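Local coordinates for protein type III Pentaketide Synthase (Neurospora crassa, PDB 3EUO) that probably builds polyketides as a type III pentaketide synthase of the chalcone and stilbene synthase family, by acyl transfer, at residues L150-N155 with L226-N231; S183-S187 with M248-V252. All coordinates share one frame; numbering follows the deposited sequence.

Contact 1. Residues L150-N155 with L226-N231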
loop_
_atom_site.group_PDB
_atom_site.type_symbol
_atom_site.label_atom_id
_atom_site.label_comp_id
_atom_site.label_asym_id
_atom_site.label_seq_id
_atom_site.Cartn_x
_atom_site.Cartn_y
_atom_site.Cartn_z
ATOM N N LEU A 150 -2.682 12.046 -1.324
ATOM C CA LEU A 150 -2.350 13.450 -1.105
ATOM C C LEU A 150 -2.079 13.766 0.375
ATOM O O LEU A 150 -1.111 14.455 0.692
ATOM C CB LEU A 150 -3.450 14.377 -1.653
ATOM C CG LEU A 150 -3.126 15.875 -1.639
ATOM C CD1 LEU A 150 -1.969 16.224 -2.584
ATOM C CD2 LEU A 150 -4.369 16.690 -1.967
ATOM N N ARG A 151 -2.939 13.260 1.258
ATOM C CA ARG A 151 -2.813 13.503 2.695
ATOM C C ARG A 151 -1.564 12.819 3.254
ATOM O O ARG A 151 -0.844 13.385 4.093
ATOM C CB ARG A 151 -4.079 13.013 3.413
ATOM C CG ARG A 151 -4.028 13.089 4.945
ATOM C CD ARG A 151 -5.357 12.660 5.592
ATOM N NE ARG A 151 -5.856 11.398 5.050
ATOM C CZ ARG A 151 -5.338 10.205 5.330
ATOM N NH1 ARG A 151 -4.305 10.106 6.161
ATOM N NH2 ARG A 151 -5.851 9.110 4.772
ATOM N N THR A 152 -1.311 11.600 2.785
ATOM C CA THR A 152 -0.110 10.869 3.169
ATOM C C THR A 152 1.128 11.647 2.718
ATOM O O THR A 152 2.037 11.858 3.510
ATOM C CB THR A 152 -0.101 9.451 2.589
ATOM O OG1 THR A 152 -1.255 8.746 3.070
ATOM C CG2 THR A 152 1.164 8.695 3.019
ATOM N N ALA A 153 1.133 12.092 1.462
ATOM C CA ALA A 153 2.196 12.959 0.947
ATOM C C ALA A 153 2.398 14.225 1.790
ATOM O O ALA A 153 3.533 14.648 1.999
ATOM C CB ALA A 153 1.939 13.330 -0.499
ATOM N N ALA A 154 1.303 14.828 2.261
ATOM C CA ALA A 154 1.389 16.026 3.101
ATOM C C ALA A 154 2.139 15.728 4.395
ATOM O O ALA A 154 3.030 16.479 4.790
ATOM C CB ALA A 154 -0.005 16.583 3.403
ATOM N N ASN A 155 1.788 14.620 5.045
ATOM C CA ASN A 155 2.477 14.199 6.266
ATOM C C ASN A 155 3.966 13.933 6.010
ATOM O O ASN A 155 4.820 14.320 6.806
ATOM C CB ASN A 155 1.817 12.947 6.856
ATOM C CG ASN A 155 0.419 13.214 7.401
ATOM O OD1 ASN A 155 0.093 14.335 7.795
ATOM N ND2 ASN A 155 -0.402 12.163 7.464
ATOM N N LEU A 226 -2.035 23.537 -0.092
ATOM C CA LEU A 226 -2.796 22.568 0.699
ATOM C C LEU A 226 -2.829 23.045 2.151
ATOM O O LEU A 226 -1.793 23.120 2.803
ATOM C CB LEU A 226 -2.187 21.163 0.579
ATOM C CG LEU A 226 -2.783 20.024 1.415
ATOM C CD1 LEU A 226 -4.293 19.878 1.220
ATOM C CD2 LEU A 226 -2.064 18.711 1.100
ATOM N N LEU A 227 -4.022 23.375 2.645
ATOM C CA LEU A 227 -4.140 24.030 3.952
ATOM C C LEU A 227 -4.506 23.088 5.083
ATOM O O LEU A 227 -4.122 23.300 6.234
ATOM C CB LEU A 227 -5.157 25.175 3.894
ATOM C CG LEU A 227 -4.888 26.294 2.879
ATOM C CD1 LEU A 227 -5.988 27.350 2.957
ATOM C CD2 LEU A 227 -3.515 26.919 3.075
ATOM N N GLY A 228 -5.275 22.059 4.765
ATOM C CA GLY A 228 -5.729 21.142 5.789
ATOM C C GLY A 228 -6.477 19.980 5.194
ATOM O O GLY A 228 -6.759 19.948 3.990
ATOM N N TRP A 229 -6.800 19.023 6.051
ATOM C CA TRP A 229 -7.418 17.788 5.605
ATOM C C TRP A 229 -8.145 17.126 6.750
ATOM O O TRP A 229 -7.807 17.342 7.924
ATOM C CB TRP A 229 -6.368 16.835 5.013
ATOM C CG TRP A 229 -5.157 16.658 5.879
ATOM C CD1 TRP A 229 -4.998 15.759 6.886
ATOM C CD2 TRP A 229 -3.934 17.405 5.808
ATOM N NE1 TRP A 229 -3.748 15.888 7.450
ATOM C CE2 TRP A 229 -3.075 16.895 6.807
ATOM C CE3 TRP A 229 -3.484 18.458 4.998
ATOM C CZ2 TRP A 229 -1.787 17.408 7.028
ATOM C CZ3 TRP A 229 -2.200 18.968 5.214
ATOM C CH2 TRP A 229 -1.372 18.440 6.224
ATOM N N GLU A 230 -9.161 16.344 6.396
ATOM C CA GLU A 230 -9.896 15.506 7.334
ATOM C C GLU A 230 -10.050 14.114 6.749
ATOM O O GLU A 230 -10.252 13.958 5.543
ATOM C CB GLU A 230 -11.294 16.079 7.617
ATOM C CG GLU A 230 -11.311 17.370 8.408
ATOM C CD GLU A 230 -10.783 17.240 9.826
ATOM O OE1 GLU A 230 -11.095 16.234 10.498
ATOM O OE2 GLU A 230 -10.053 18.155 10.265
ATOM N N ASN A 231 -9.959 13.110 7.612
ATOM C CA ASN A 231 -10.234 11.742 7.223
ATOM C C ASN A 231 -11.056 11.066 8.316
ATOM O O ASN A 231 -10.782 11.247 9.497
ATOM C CB ASN A 231 -8.932 10.978 6.931
ATOM C CG ASN A 231 -8.055 10.821 8.154
ATOM O OD1 ASN A 231 -7.471 11.785 8.640
ATOM N ND2 ASN A 231 -7.961 9.598 8.661
HETATM O O HOH W 1 -2.056 14.682 9.427
#
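Asn155 and Trp229 are joined through one water, which donates to Asn155 OD1 at 2.7 Å and accepts the indole N-H of Trp229 NE1 at 2.9 Å. It lies in the ring plane, at the indole edge, so the hydrogen bond leaves the face of the ring to carbon. Helix 145-162 supplies that carbon to a single face. Arg151 CG sits 3.8 Å from the centroid of the five-membered ring of Trp229, and Ala154 CB lies 4.0 Å from the centroid of its six-membered ring; both are CH-pi contacts. The small methyl of Ala154 suits this close approach of a wide ring. The chi1 of Trp229, 49°, sets CG between its own N and carbonyl carbon and turns the indole over the helix surface.

Past the indole, the Arg151 chain runs extended to CD, which is 3.4 Å from Trp229 CD1, and then bends at chi3 (49°). The bend lays the guanidinium against Asn231, whose amide stacks on one face, offset toward the rim, with the planes 21° apart; Asn231 CB approaches Arg151 NE to 3.6 Å. The charge itself is met by Glu372 and by Glu134 of the second subunit, which also accepts from Asn155 ND2.

At the other end of the strand segment, Leu226 CD2 meets Ala154 CB at 3.8 Å and, tip to tip, the side chain of Leu150. Leu150 and Ala154 also touch strand 204-211, consistent with a middle-layer helix of the thiolase sandwich. Since no direct hydrogen bond crosses, indole, methyl and leucine surfaces set the spacing, while the buried polar ends of Arg151 and Asn155 are met by carboxylates from strand 370-378 and the second subunit.

Contact 2. Residues S183-S187 with M248-V252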
loop_
_atom_site.group_PDB
_atom_site.type_symbol
_atom_site.label_atom_id
_atom_site.label_comp_id
_atom_site.label_asym_id
_atom_site.label_seq_id
_atom_site.Cartn_x
_atom_site.Cartn_y
_atom_site.Cartn_z
ATOM N N SER A 183 -15.503 -10.248 -16.041
ATOM C CA SER A 183 -15.684 -10.763 -14.684
ATOM C C SER A 183 -17.018 -10.287 -14.115
ATOM O O SER A 183 -17.773 -11.060 -13.526
ATOM C CB SER A 183 -14.545 -10.286 -13.780
ATOM O OG SER A 183 -14.893 -10.441 -12.414
ATOM N N GLU A 184 -17.299 -9.003 -14.293
ATOM C CA GLU A 184 -18.555 -8.438 -13.804
ATOM C C GLU A 184 -19.754 -9.056 -14.522
ATOM O O GLU A 184 -20.739 -9.435 -13.877
ATOM C CB GLU A 184 -18.547 -6.909 -13.909
ATOM C CG GLU A 184 -17.668 -6.237 -12.823
ATOM C CD GLU A 184 -18.213 -6.461 -11.406
ATOM O OE1 GLU A 184 -19.435 -6.272 -11.203
ATOM O OE2 GLU A 184 -17.427 -6.826 -10.501
ATOM N N LEU A 185 -19.653 -9.176 -15.847
ATOM C CA LEU A 185 -20.728 -9.754 -16.647
ATOM C C LEU A 185 -21.023 -11.189 -16.215
ATOM O O LEU A 185 -22.181 -11.605 -16.160
ATOM C CB LEU A 185 -20.386 -9.707 -18.141
ATOM C CG LEU A 185 -20.451 -8.344 -18.844
ATOM C CD1 LEU A 185 -19.904 -8.466 -20.251
ATOM C CD2 LEU A 185 -21.890 -7.816 -18.878
ATOM N N GLU A 186 -19.966 -11.932 -15.916
ATOM C CA GLU A 186 -20.107 -13.319 -15.481
ATOM C C GLU A 186 -20.867 -13.404 -14.162
ATOM O O GLU A 186 -21.746 -14.250 -13.995
ATOM C CB GLU A 186 -18.743 -13.992 -15.347
ATOM C CG GLU A 186 -18.863 -15.404 -14.804
ATOM C CD GLU A 186 -17.631 -16.241 -15.008
ATOM O OE1 GLU A 186 -17.140 -16.799 -14.005
ATOM O OE2 GLU A 186 -17.159 -16.359 -16.160
ATOM N N SER A 187 -20.520 -12.538 -13.215
ATOM C CA SER A 187 -21.230 -12.502 -11.936
ATOM C C SER A 187 -22.690 -12.077 -12.093
ATOM O O SER A 187 -23.572 -12.648 -11.454
ATOM C CB SER A 187 -20.515 -11.591 -10.939
ATOM O OG SER A 187 -19.290 -12.167 -10.535
ATOM N N MET A 248 -10.517 -13.920 -10.922
ATOM C CA MET A 248 -10.852 -13.095 -12.087
ATOM C C MET A 248 -10.504 -11.622 -11.930
ATOM O O MET A 248 -10.974 -10.800 -12.726
ATOM C CB MET A 248 -12.352 -13.151 -12.372
ATOM C CG MET A 248 -12.880 -14.469 -12.726
ATOM S SD MET A 248 -14.579 -14.335 -13.330
ATOM C CE MET A 248 -14.603 -16.011 -13.935
ATOM N N GLY A 249 -9.732 -11.281 -10.897
ATOM C CA GLY A 249 -9.404 -9.883 -10.606
ATOM C C GLY A 249 -9.938 -9.457 -9.253
ATOM O O GLY A 249 -9.587 -10.048 -8.231
ATOM N N TRP A 250 -10.778 -8.421 -9.253
ATOM C CA TRP A 250 -11.469 -7.971 -8.052
ATOM C C TRP A 250 -12.951 -7.783 -8.342
ATOM O O TRP A 250 -13.324 -7.205 -9.372
ATOM C CB TRP A 250 -10.869 -6.663 -7.510
ATOM C CG TRP A 250 -9.473 -6.807 -6.983
ATOM C CD1 TRP A 250 -9.096 -6.915 -5.670
ATOM C CD2 TRP A 250 -8.261 -6.863 -7.755
ATOM N NE1 TRP A 250 -7.729 -7.032 -5.581
ATOM C CE2 TRP A 250 -7.193 -7.006 -6.843
ATOM C CE3 TRP A 250 -7.975 -6.795 -9.127
ATOM C CZ2 TRP A 250 -5.853 -7.092 -7.258
ATOM C CZ3 TRP A 250 -6.645 -6.895 -9.544
ATOM C CH2 TRP A 250 -5.602 -7.037 -8.605
ATOM N N LYS A 251 -13.788 -8.283 -7.430
ATOM C CA LYS A 251 -15.240 -8.155 -7.543
ATOM C C LYS A 251 -15.750 -6.976 -6.729
ATOM O O LYS A 251 -15.466 -6.866 -5.530
ATOM C CB LYS A 251 -15.936 -9.432 -7.065
ATOM C CG LYS A 251 -15.537 -10.707 -7.811
ATOM C CD LYS A 251 -16.247 -10.836 -9.155
ATOM C CE LYS A 251 -16.017 -12.213 -9.737
ATOM N NZ LYS A 251 -16.519 -12.324 -11.142
ATOM N N VAL A 252 -16.508 -6.102 -7.383
ATOM C CA VAL A 252 -17.094 -4.931 -6.732
ATOM C C VAL A 252 -18.108 -5.342 -5.659
ATOM O O VAL A 252 -18.920 -6.231 -5.884
ATOM C CB VAL A 252 -17.794 -4.022 -7.763
ATOM C CG1 VAL A 252 -18.553 -2.901 -7.072
ATOM C CG2 VAL A 252 -16.778 -3.441 -8.741
HETATM O O HOH W 2 -15.036 -7.950 -11.331
HETATM O O HOH W 3 -16.917 -15.218 -11.047
#
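A two-stranded hairpin, 241-246 with 249-254, lies beside helix 181-191, and the side chain of Lys251 bridges the gap between them. Its NZ has three main partners: Ser183 OG and Ser187 OG, each at 2.8 Å, and a water at 2.9 Å that also reaches Glu186 OE1, weakly. The hydroxyls stand one helical turn apart; Ser183 O is a weak additional acceptor that must share a proton. The lysine gets there by bending at chi2 (-79°) and then extending, which brings its end back to the helix from a CB that does not face it. Short serine side chains suit the helix, since their hydroxyls meet the ammonium close to the backbone.

A second water joins helix and strand: it accepts from Ser183 OG at 2.7 Å and donates to Glu184 OE2 and Trp250 O. Glu184 OE2 also takes a weak but straight bond from Val252 N (3.3 Å, 170°), while its OE1 forms a salt bridge with Arg195. Oxygen dipoles and water thus solvate the ammonium directly, and the carboxylates, with Glu186 OE1 5.3 Å and Glu184 OE2 5.6 Å from Lys251 NZ, probably favour its charge without a direct salt bridge.

In the fold
The two contacts lie on opposite sides of the chain's centre, their centres about 33 Å apart and their nearest atoms about 19 Å. Each sets a helix from the first half of the chain against a strand from the second, and their segments alternate along the sequence, yet they share no helix or strand. Contact 1 is buried where a helix packs on the main sheet; apolar and CH-pi packing dominates, and its charges are paired across strands and subunits. Contact 2, only partly buried, joins a helix to a peripheral hairpin through lysine hydrogen bonds and ordered waters. The second subunit meets six residues of contact 1 but only Trp250 of contact 2.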